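Local coordinates for glutamate--LysW ligase ArgX (Sulfolobus tokodaii, PDB 3VPB), which probably catalyses the ATP-dependent joining of the amino group of glutamate to the gamma-carboxyl group of the C-terminal glutamate of the carrier protein LysW, at residues I101-I106 and P242-V247; I125-I130 and I165-I170; A191-P196 and T208-E213. All blocks are in the same frame, centred on the assembly; numbering follows the deposited sequence.

Interaction 1 (I101-I106 and P242-V247); sequences IPDSII and PNKGYV
Ile-101 and Val-247 bring the two backbones closest, with 5.1 Å between their CA atoms, and the segments meet through side chains, a water and one charge pair rather than as paired strands. The contact joins the two sheets of the ATP-grasp fold: 101-106 leads into strand 104-107, outermost in this chain's four-stranded sheet, which continues into a strand of the second subunit, and 242-247 covers the turn and the start of strand 245-252, the edge of the five-stranded one. Val-247 makes the apolar half. Its CG1 is set anti to the backbone N (chi1 -179°), which aims this methyl at the peptide link between Ile-101 and Pro-102; Val-247 CG1 lies 3.2 Å from Ile-101 C and 3.7 Å from Pro-102 CD, on the proline ring. Ile-101 itself turns its side chain the other way, onto Tyr-91, Leu-94 and Tyr-95 of helix 87-96.

On the solvent side the Lys-244 chain bends at chi3 (-83°) and carries its ammonium group across to Asp-103. The salt bridge is a long one, 3.5 Å from Lys-244 NZ to Asp-103 OD1, and the stronger partner of the lysine is Glu-168, whose OE2 also accepts from the backbone N of Asp-103. Two carboxylates therefore flank one ammonium group, which probably favours its charged form. Within 101-106, Ser-104 OG gives its hydrogen to Pro-102 O from well above the carbonyl plane. Between the apolar and charged parts sits a water that donates to Ile-101 O at 2.9 Å and accepts from Lys-244 NZ at 3.0 Å.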
loop_
_atom_site.group_PDB
_atom_site.type_symbol
_atom_site.label_atom_id
_atom_site.label_comp_id
_atom_site.label_asym_id
_atom_site.label_seq_id
_atom_site.Cartn_x
_atom_site.Cartn_y
_atom_site.Cartn_z
ATOM N N ILE B 101 31.898 2.079 7.091
ATOM C CA ILE B 101 30.630 1.761 6.443
ATOM C C ILE B 101 30.700 2.398 5.084
ATOM O O ILE B 101 31.539 3.273 4.839
ATOM C CB ILE B 101 29.401 2.330 7.264
ATOM C CG1 ILE B 101 29.436 3.874 7.272
ATOM C CG2 ILE B 101 29.354 1.664 8.664
ATOM C CD1 ILE B 101 28.150 4.580 7.788
ATOM N N PRO B 102 29.828 1.981 4.151
ATOM C CA PRO B 102 29.940 2.689 2.874
ATOM C C PRO B 102 29.641 4.176 3.026
ATOM O O PRO B 102 28.811 4.558 3.855
ATOM C CB PRO B 102 28.848 2.040 2.009
ATOM C CG PRO B 102 28.590 0.699 2.663
ATOM C CD PRO B 102 28.774 0.961 4.147
ATOM N N ASP B 103 30.320 5.018 2.252
ATOM C CA ASP B 103 30.041 6.465 2.310
ATOM C C ASP B 103 28.580 6.699 1.968
ATOM O O ASP B 103 28.158 6.332 0.879
ATOM C CB ASP B 103 30.929 7.200 1.316
ATOM C CG ASP B 103 32.365 7.312 1.785
ATOM O OD1 ASP B 103 32.647 7.039 2.971
ATOM O OD2 ASP B 103 33.210 7.715 0.964
ATOM N N SER B 104 27.798 7.278 2.884
ATOM C CA SER B 104 26.332 7.236 2.712
ATOM C C SER B 104 25.707 8.584 2.977
ATOM O O SER B 104 26.221 9.346 3.775
ATOM C CB SER B 104 25.690 6.248 3.668
ATOM O OG SER B 104 26.180 4.948 3.494
ATOM N N ILE B 105 24.599 8.859 2.292
ATOM C CA ILE B 105 23.820 10.070 2.516
ATOM C C ILE B 105 22.362 9.625 2.639
ATOM O O ILE B 105 21.917 8.748 1.902
ATOM C CB ILE B 105 23.936 11.060 1.342
ATOM C CG1 ILE B 105 25.389 11.445 1.080
ATOM C CG2 ILE B 105 23.114 12.336 1.614
ATOM C CD1 ILE B 105 25.568 12.268 -0.218
ATOM N N ILE B 106 21.640 10.202 3.589
ATOM C CA ILE B 106 20.249 9.828 3.812
ATOM C C ILE B 106 19.328 10.885 3.230
ATOM O O ILE B 106 19.522 12.077 3.463
ATOM C CB ILE B 106 19.971 9.630 5.320
ATOM C CG1 ILE B 106 20.915 8.567 5.875
ATOM C CG2 ILE B 106 18.495 9.261 5.584
ATOM C CD1 ILE B 106 21.017 7.251 5.034
ATOM N N PRO B 242 38.377 -1.452 -2.852
ATOM C CA PRO B 242 39.706 -1.516 -3.475
ATOM C C PRO B 242 40.797 -0.719 -2.732
ATOM O O PRO B 242 41.962 -1.101 -2.808
ATOM C CB PRO B 242 39.495 -0.857 -4.840
ATOM C CG PRO B 242 38.067 -0.883 -5.114
ATOM C CD PRO B 242 37.328 -1.050 -3.815
ATOM N N ASN B 243 40.432 0.374 -2.056
ATOM C CA ASN B 243 41.409 1.163 -1.283
ATOM C C ASN B 243 41.266 0.968 0.222
ATOM O O ASN B 243 42.266 0.863 0.942
ATOM C CB ASN B 243 41.320 2.669 -1.624
ATOM C CG ASN B 243 41.377 2.942 -3.119
ATOM O OD1 ASN B 243 40.537 3.675 -3.667
ATOM N ND2 ASN B 243 42.369 2.362 -3.792
ATOM N N LYS B 244 40.025 0.922 0.697
ATOM C CA LYS B 244 39.728 0.969 2.142
ATOM C C LYS B 244 39.666 -0.385 2.854
ATOM O O LYS B 244 39.655 -0.442 4.088
ATOM C CB LYS B 244 38.421 1.735 2.403
ATOM C CG LYS B 244 38.432 3.196 1.971
ATOM C CD LYS B 244 37.143 3.922 2.394
ATOM C CE LYS B 244 35.980 3.711 1.419
ATOM N NZ LYS B 244 34.750 4.434 1.912
ATOM N N GLY B 245 39.605 -1.470 2.090
ATOM C CA GLY B 245 39.499 -2.807 2.643
ATOM C C GLY B 245 38.096 -3.134 3.088
ATOM O O GLY B 245 37.126 -2.878 2.360
ATOM N N TYR B 246 37.977 -3.706 4.286
ATOM C CA TYR B 246 36.674 -4.229 4.723
ATOM C C TYR B 246 35.760 -3.103 5.203
ATOM O O TYR B 246 36.145 -2.268 6.030
ATOM C CB TYR B 246 36.816 -5.279 5.817
ATOM C CG TYR B 246 37.581 -6.516 5.396
ATOM C CD1 TYR B 246 37.153 -7.275 4.309
ATOM C CD2 TYR B 246 38.720 -6.930 6.096
ATOM C CE1 TYR B 246 37.850 -8.432 3.906
ATOM C CE2 TYR B 246 39.424 -8.095 5.705
ATOM C CZ TYR B 246 38.971 -8.829 4.614
ATOM O OH TYR B 246 39.637 -9.959 4.213
ATOM N N VAL B 247 34.542 -3.119 4.686
ATOM C CA VAL B 247 33.536 -2.107 4.985
ATOM C C VAL B 247 32.297 -2.877 5.427
ATOM O O VAL B 247 31.850 -3.783 4.717
ATOM C CB VAL B 247 33.254 -1.256 3.703
ATOM C CG1 VAL B 247 32.238 -0.203 3.975
ATOM C CG2 VAL B 247 34.518 -0.558 3.209
HETATM O O HOH W 1 34.403 3.215 4.611
#

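Interaction 2 (I125-I130 and I165-I170). With ADP (adenosine-5'-diphosphate), chain L.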
loop_
_atom_site.group_PDB
_atom_site.type_symbol
_atom_site.label_atom_id
_atom_site.label_comp_id
_atom_site.label_asym_id
_atom_site.label_seq_id
_atom_site.Cartn_x
_atom_site.Cartn_y
_atom_site.Cartn_z
ATOM N N ILE B 125 24.475 3.220 -5.074
ATOM C CA ILE B 125 23.430 2.303 -4.608
ATOM C C ILE B 125 22.400 3.093 -3.800
ATOM O O ILE B 125 22.745 3.923 -3.010
ATOM C CB ILE B 125 24.058 1.162 -3.755
ATOM C CG1 ILE B 125 24.850 0.233 -4.678
ATOM C CG2 ILE B 125 23.013 0.408 -2.856
ATOM C CD1 ILE B 125 24.028 -0.906 -5.350
ATOM N N ASP B 126 21.122 2.860 -4.062
ATOM C CA ASP B 126 20.050 3.474 -3.264
ATOM C C ASP B 126 19.212 2.314 -2.725
ATOM O O ASP B 126 18.640 1.535 -3.479
ATOM C CB ASP B 126 19.209 4.408 -4.141
ATOM C CG ASP B 126 18.088 5.103 -3.375
ATOM O OD1 ASP B 126 17.645 4.565 -2.333
ATOM O OD2 ASP B 126 17.586 6.156 -3.856
ATOM N N LYS B 127 19.167 2.173 -1.405
ATOM C CA LYS B 127 18.360 1.123 -0.815
ATOM C C LYS B 127 17.603 1.666 0.389
ATOM O O LYS B 127 18.021 2.662 0.991
ATOM C CB LYS B 127 19.221 -0.101 -0.449
ATOM C CG LYS B 127 20.267 0.212 0.640
ATOM C CD LYS B 127 21.378 -0.851 0.664
ATOM C CE LYS B 127 22.427 -0.487 1.717
ATOM N NZ LYS B 127 23.640 -1.401 1.555
ATOM N N PRO B 128 16.482 1.025 0.734
ATOM C CA PRO B 128 15.736 1.508 1.904
ATOM C C PRO B 128 16.360 0.945 3.194
ATOM O O PRO B 128 17.125 -0.021 3.115
ATOM C CB PRO B 128 14.338 0.927 1.699
ATOM C CG PRO B 128 14.276 0.436 0.279
ATOM C CD PRO B 128 15.704 0.065 -0.080
ATOM N N PRO B 129 16.004 1.508 4.356
ATOM C CA PRO B 129 16.538 1.014 5.617
ATOM C C PRO B 129 15.964 -0.326 6.047
ATOM O O PRO B 129 16.582 -1.022 6.831
ATOM C CB PRO B 129 16.170 2.125 6.616
ATOM C CG PRO B 129 14.954 2.773 6.050
ATOM C CD PRO B 129 15.163 2.705 4.542
ATOM N N ILE B 130 14.778 -0.667 5.567
ATOM C CA ILE B 130 14.203 -1.964 5.881
ATOM C C ILE B 130 14.151 -2.805 4.634
ATOM O O ILE B 130 14.039 -2.286 3.515
ATOM C CB ILE B 130 12.799 -1.881 6.540
ATOM C CG1 ILE B 130 11.887 -0.895 5.792
ATOM C CG2 ILE B 130 12.930 -1.527 8.007
ATOM C CD1 ILE B 130 10.456 -0.883 6.327
ATOM N N ILE B 165 18.753 5.380 1.446
ATOM C CA ILE B 165 20.178 5.327 1.797
ATOM C C ILE B 165 20.945 5.354 0.478
ATOM O O ILE B 165 20.917 4.389 -0.271
ATOM C CB ILE B 165 20.554 4.069 2.579
ATOM C CG1 ILE B 165 19.634 3.906 3.806
ATOM C CG2 ILE B 165 22.036 4.140 3.005
ATOM C CD1 ILE B 165 19.848 2.557 4.566
ATOM N N VAL B 166 21.602 6.471 0.206
ATOM C CA VAL B 166 22.284 6.683 -1.061
ATOM C C VAL B 166 23.769 6.534 -0.792
ATOM O O VAL B 166 24.335 7.339 -0.065
ATOM C CB VAL B 166 22.002 8.102 -1.571
ATOM C CG1 VAL B 166 22.775 8.385 -2.869
ATOM C CG2 VAL B 166 20.465 8.328 -1.743
ATOM N N GLN B 167 24.415 5.537 -1.395
ATOM C CA GLN B 167 25.797 5.276 -0.996
ATOM C C GLN B 167 26.709 4.878 -2.130
ATOM O O GLN B 167 26.270 4.550 -3.238
ATOM C CB GLN B 167 25.870 4.249 0.150
ATOM C CG GLN B 167 24.898 3.116 0.063
ATOM C CD GLN B 167 25.115 1.978 1.072
ATOM O OE1 GLN B 167 25.128 0.839 0.660
ATOM N NE2 GLN B 167 25.249 2.284 2.390
ATOM N N GLU B 168 27.991 4.928 -1.843
ATOM C CA GLU B 168 28.994 4.531 -2.831
ATOM C C GLU B 168 28.805 3.066 -3.194
ATOM O O GLU B 168 28.414 2.249 -2.361
ATOM C CB GLU B 168 30.411 4.769 -2.298
ATOM C CG GLU B 168 30.727 4.015 -1.047
ATOM C CD GLU B 168 32.187 4.163 -0.624
ATOM O OE1 GLU B 168 33.081 4.174 -1.518
ATOM O OE2 GLU B 168 32.438 4.252 0.603
ATOM N N TYR B 169 29.087 2.751 -4.451
ATOM C CA TYR B 169 29.009 1.386 -4.927
ATOM C C TYR B 169 30.366 0.720 -4.708
ATOM O O TYR B 169 31.379 1.215 -5.195
ATOM C CB TYR B 169 28.626 1.412 -6.408
ATOM C CG TYR B 169 28.533 0.048 -7.030
ATOM C CD1 TYR B 169 27.690 -0.931 -6.501
ATOM C CD2 TYR B 169 29.291 -0.264 -8.149
ATOM C CE1 TYR B 169 27.610 -2.199 -7.079
ATOM C CE2 TYR B 169 29.208 -1.523 -8.751
ATOM C CZ TYR B 169 28.371 -2.471 -8.212
ATOM O OH TYR B 169 28.314 -3.706 -8.806
ATOM N N ILE B 170 30.385 -0.371 -3.933
ATOM C CA ILE B 170 31.641 -1.011 -3.566
ATOM C C ILE B 170 31.573 -2.446 -4.033
ATOM O O ILE B 170 30.895 -3.292 -3.421
ATOM C CB ILE B 170 31.914 -0.966 -2.015
ATOM C CG1 ILE B 170 31.712 0.445 -1.461
ATOM C CG2 ILE B 170 33.336 -1.438 -1.703
ATOM C CD1 ILE B 170 31.846 0.547 0.075
HETATM P PB ADP L . 19.781 -6.822 2.263
HETATM O O1B ADP L . 19.439 -6.610 3.690
HETATM O O2B ADP L . 20.642 -8.037 1.958
HETATM O O3B ADP L . 18.641 -6.693 1.295
HETATM P PA ADP L . 22.229 -5.412 1.579
HETATM O O1A ADP L . 22.564 -3.958 1.899
HETATM O O2A ADP L . 22.972 -6.579 2.189
HETATM O O3A ADP L . 20.651 -5.522 1.868
HETATM O "O5'" ADP L . 22.316 -5.527 -0.021
HETATM C "C5'" ADP L . 22.107 -6.742 -0.741
HETATM C "C4'" ADP L . 23.229 -6.944 -1.741
HETATM O "O4'" ADP L . 23.339 -5.771 -2.555
HETATM C "C3'" ADP L . 24.577 -7.078 -1.027
HETATM O "O3'" ADP L . 24.863 -8.450 -0.725
HETATM C "C2'" ADP L . 25.548 -6.527 -2.044
HETATM O "O2'" ADP L . 25.866 -7.524 -3.024
HETATM C "C1'" ADP L . 24.728 -5.464 -2.727
HETATM N N9 ADP L . 24.987 -4.141 -2.129
HETATM C C8 ADP L . 24.237 -3.483 -1.209
HETATM N N7 ADP L . 24.791 -2.285 -0.970
HETATM C C5 ADP L . 25.891 -2.175 -1.741
HETATM C C6 ADP L . 26.947 -1.178 -1.951
HETATM N N6 ADP L . 26.900 -0.005 -1.292
HETATM N N1 ADP L . 27.908 -1.437 -2.887
HETATM C C2 ADP L . 27.956 -2.588 -3.569
HETATM N N3 ADP L . 27.027 -3.560 -3.387
HETATM C C4 ADP L . 26.011 -3.394 -2.497
#
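The adenine pocket of ArgX is built on this contact, where Lys-127 and Gln-167 meet beside the bound ADP. Gln-167 OE1 takes two hydrogen bonds of 2.8 Å, one from Lys-127 NZ and one from the adenine N6. The lysine arrives from above the carbonyl plane of the amide, 38° out of it. Lys-127 CG stands between the backbone N and the carbonyl carbon (chi1 64°), and the rest of the chain runs out extended, placing Lys-127 NZ where it also donates to ADP N7 at 2.9 Å and to the alpha-phosphate oxygen O1A at 2.8 Å. Asn-249 OD1 is a further partner, so four acceptors share the three N-H groups of this ammonium, while Gln-167 NE2 bonds to Ser-104 and Tyr-91, which fixes the amide with its oxygen toward the nucleotide.

Strands 124-127 and 164-168 run antiparallel as neighbours in the four-stranded sheet of the ATP-grasp fold, and Ile-125 with Gln-167 and Lys-127 with Ile-165 form the two hydrogen-bonded pairs between these segments. Between them Asp-126 faces Val-166 in a non-hydrogen-bonded pair, and Asp-126 CA makes a CA-H...O contact of 3.2 Å with Ile-165 O. Asp-126 and Val-166 point to the opposite face, where the carboxylate is held by Arg-153, Tyr-117 and His-164.

After Gln-167 the backbone reads the adenine: N6 donates to Glu-168 O, and Ile-170 N reaches N1 almost straight, at an N-H...N angle of 177°. Ile-125 lies against one face of the base, CG1 3.7 Å from ADP C6, and the same CG1 touches Tyr-169 CD1 at 3.6 Å. Tyr-169 lies on the same side of the base, its ring nearly parallel to adenine but offset, Tyr-169 CD1 3.4 Å from ADP C2.

Interaction 3 (A191-P196 and T208-E213). With GLU (glutamic acid), chain M; SO4 (sulfate ion), chain P.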
loop_
_atom_site.group_PDB
_atom_site.type_symbol
_atom_site.label_atom_id
_atom_site.label_comp_id
_atom_site.label_asym_id
_atom_site.label_seq_id
_atom_site.Cartn_x
_atom_site.Cartn_y
_atom_site.Cartn_z
ATOM N N ALA B 191 32.113 -16.492 1.480
ATOM C CA ALA B 191 31.850 -15.584 0.379
ATOM C C ALA B 191 30.558 -15.961 -0.331
ATOM O O ALA B 191 30.346 -17.128 -0.637
ATOM C CB ALA B 191 33.012 -15.641 -0.626
ATOM N N ARG B 192 29.717 -14.970 -0.608
ATOM C CA ARG B 192 28.536 -15.158 -1.466
ATOM C C ARG B 192 28.886 -14.582 -2.825
ATOM O O ARG B 192 29.032 -13.349 -2.954
ATOM C CB ARG B 192 27.339 -14.403 -0.891
ATOM C CG ARG B 192 26.825 -14.958 0.416
ATOM C CD ARG B 192 25.653 -14.152 0.940
ATOM N NE ARG B 192 26.072 -12.805 1.332
ATOM C CZ ARG B 192 25.321 -11.955 2.039
ATOM N NH1 ARG B 192 25.800 -10.754 2.350
ATOM N NH2 ARG B 192 24.097 -12.301 2.446
ATOM N N ASN B 193 29.028 -15.455 -3.825
ATOM C CA ASN B 193 29.463 -15.030 -5.164
ATOM C C ASN B 193 28.289 -14.654 -6.022
ATOM O O ASN B 193 27.337 -15.415 -6.141
ATOM C CB ASN B 193 30.303 -16.124 -5.826
ATOM C CG ASN B 193 31.578 -16.396 -5.050
ATOM O OD1 ASN B 193 32.555 -15.658 -5.181
ATOM N ND2 ASN B 193 31.555 -17.423 -4.192
ATOM N N ILE B 194 28.367 -13.466 -6.617
ATOM C CA ILE B 194 27.304 -12.887 -7.443
ATOM C C ILE B 194 27.077 -13.693 -8.734
ATOM O O ILE B 194 28.026 -13.949 -9.477
ATOM C CB ILE B 194 27.606 -11.371 -7.753
ATOM C CG1 ILE B 194 27.708 -10.606 -6.432
ATOM C CG2 ILE B 194 26.542 -10.800 -8.680
ATOM C CD1 ILE B 194 28.450 -9.241 -6.471
ATOM N N PRO B 195 25.820 -14.084 -9.000
ATOM C CA PRO B 195 25.554 -14.884 -10.192
ATOM C C PRO B 195 25.423 -13.999 -11.438
ATOM O O PRO B 195 25.278 -12.776 -11.315
ATOM C CB PRO B 195 24.229 -15.574 -9.851
ATOM C CG PRO B 195 23.494 -14.545 -8.995
ATOM C CD PRO B 195 24.616 -13.917 -8.157
ATOM N N PRO B 196 25.522 -14.599 -12.639
ATOM C CA PRO B 196 25.231 -13.859 -13.877
ATOM C C PRO B 196 23.897 -13.122 -13.808
ATOM O O PRO B 196 22.935 -13.652 -13.238
ATOM C CB PRO B 196 25.157 -14.970 -14.927
ATOM C CG PRO B 196 26.034 -16.015 -14.419
ATOM C CD PRO B 196 26.001 -15.969 -12.920
ATOM N N THR B 208 26.103 -17.800 -4.897
ATOM C CA THR B 208 26.647 -19.124 -4.637
ATOM C C THR B 208 27.727 -19.066 -3.542
ATOM O O THR B 208 28.650 -18.246 -3.612
ATOM C CB THR B 208 27.205 -19.765 -5.918
ATOM O OG1 THR B 208 28.248 -18.947 -6.432
ATOM C CG2 THR B 208 26.125 -19.893 -6.978
ATOM N N PRO B 209 27.608 -19.927 -2.518
ATOM C CA PRO B 209 28.564 -19.905 -1.397
ATOM C C PRO B 209 29.926 -20.514 -1.724
ATOM O O PRO B 209 30.010 -21.513 -2.438
ATOM C CB PRO B 209 27.840 -20.728 -0.306
ATOM C CG PRO B 209 26.388 -20.895 -0.822
ATOM C CD PRO B 209 26.533 -20.913 -2.299
ATOM N N SER B 210 30.993 -19.902 -1.230
ATOM C CA SER B 210 32.314 -20.526 -1.268
ATOM C C SER B 210 33.093 -20.075 -0.048
ATOM O O SER B 210 32.792 -19.039 0.548
ATOM C CB SER B 210 33.080 -20.189 -2.551
ATOM O OG SER B 210 33.432 -18.824 -2.600
ATOM N N ASN B 211 34.099 -20.860 0.325
ATOM C CA ASN B 211 34.896 -20.523 1.512
ATOM C C ASN B 211 35.970 -19.458 1.271
ATOM O O ASN B 211 36.375 -19.216 0.123
ATOM C CB ASN B 211 35.477 -21.794 2.161
ATOM C CG ASN B 211 36.487 -22.493 1.276
ATOM O OD1 ASN B 211 36.252 -22.689 0.079
ATOM N ND2 ASN B 211 37.625 -22.877 1.862
ATOM N N ILE B 212 36.412 -18.804 2.352
ATOM C CA ILE B 212 37.502 -17.815 2.298
ATOM C C ILE B 212 38.472 -18.017 3.451
ATOM O O ILE B 212 38.147 -18.649 4.448
ATOM C CB ILE B 212 37.000 -16.327 2.370
ATOM C CG1 ILE B 212 36.184 -16.076 3.643
ATOM C CG2 ILE B 212 36.197 -15.972 1.121
ATOM C CD1 ILE B 212 36.017 -14.576 4.040
ATOM N N GLU B 213 39.659 -17.452 3.314
ATOM C CA GLU B 213 40.558 -17.336 4.454
ATOM C C GLU B 213 40.116 -16.140 5.280
ATOM O O GLU B 213 39.893 -15.050 4.742
ATOM C CB GLU B 213 41.992 -17.141 3.987
ATOM C CG GLU B 213 43.011 -17.315 5.122
ATOM C CD GLU B 213 44.330 -17.909 4.648
ATOM O OE1 GLU B 213 44.582 -17.907 3.424
ATOM O OE2 GLU B 213 45.115 -18.386 5.503
HETATM N N GLU M . 19.698 -14.120 3.782
HETATM C CA GLU M . 21.041 -14.590 3.350
HETATM C C GLU M . 21.152 -14.486 1.844
HETATM O O GLU M . 22.280 -14.297 1.350
HETATM C CB GLU M . 21.279 -16.045 3.788
HETATM C CG GLU M . 22.709 -16.517 3.590
HETATM C CD GLU M . 22.938 -17.961 4.036
HETATM O OE1 GLU M . 22.041 -18.815 3.816
HETATM O OE2 GLU M . 24.038 -18.224 4.597
HETATM O OXT GLU M . 20.149 -14.613 1.106
HETATM S S SO4 P . 20.318 -10.664 3.931
HETATM O O1 SO4 P . 19.427 -9.586 4.378
HETATM O O2 SO4 P . 19.645 -11.403 2.879
HETATM O O3 SO4 P . 21.650 -10.201 3.480
HETATM O O4 SO4 P . 20.482 -11.612 5.032
#
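Strands 191-193 and 208-211 run antiparallel, with Ala-191 and Ser-210 as one hydrogen-bonded pair, Asn-193 and Thr-208 as the other, and Arg-192 opposite Pro-209 in the non-hydrogen-bonded position between them. The two pairs have their full sets of N-H...O bonds, and at the middle position, where Pro-209 brings no N-H, its CA lies 3.4 Å from Ala-191 O.

Asn-193 ties the side chains together. With CG beside the backbone N (chi1 -63°) its amide lies over strand 208-211, and Asn-193 ND2 donates twice: to Ser-210 OG at 2.8 Å, with the hydroxyl in the amide plane, and to Thr-208 O at 3.1 Å, 17° out of it. These two bonds of ND2 fix the rotation of the amide. Thr-208 O thus accepts from both the backbone N and ND2 of Asn-193, which reach it from opposite faces of its carbonyl plane. On the same face of the sheet, Ala-191 CB touches Ile-212 CG2 at 3.6 Å, and Ile-212 goes on to Arg-175 and Ile-177 of strand 175-182.

This pairing forms one border of the five-stranded antiparallel sheet of the ATP-grasp fold, strand 208-211 being its outermost strand within the chain. Arg-192 points from the other face into the active site. Its chain bends at chi3 (-67°), and Arg-192 NH2 donates to the O atom of the bound substrate glutamate at 2.9 Å, the acceptor lying at the guanidinium edge. A weak bond of 3.4 Å runs from Arg-192 NH2 to O3 of the sulfate, probably taken from the crystallisation liquor. NH1 is held by Asp-176 in a salt bridge and by Asp-237, a magnesium ligand.

Overall arrangement
Followed from the N terminus, the chain enters strand 104-107 through the first segment of interaction 1, whose partner comes only at 242-247; that long loop encloses both other contacts. Interaction 2 closes first inside it, when strand 164-168 returns beside 124-127, and interaction 3 follows in series as a short hairpin-like return from 191-196 to 208-213. Interactions 1 and 2 touch through the bonds of Glu-168 to Lys-244 and Asp-103, and share the four-stranded sheet. Interactions 1 and 3 lie on opposite borders of the five-stranded sheet, their centres about 20 Å apart. The nucleotide lies between the two sheets, its adenine at interaction 2; the substrate glutamate is bound at interaction 3.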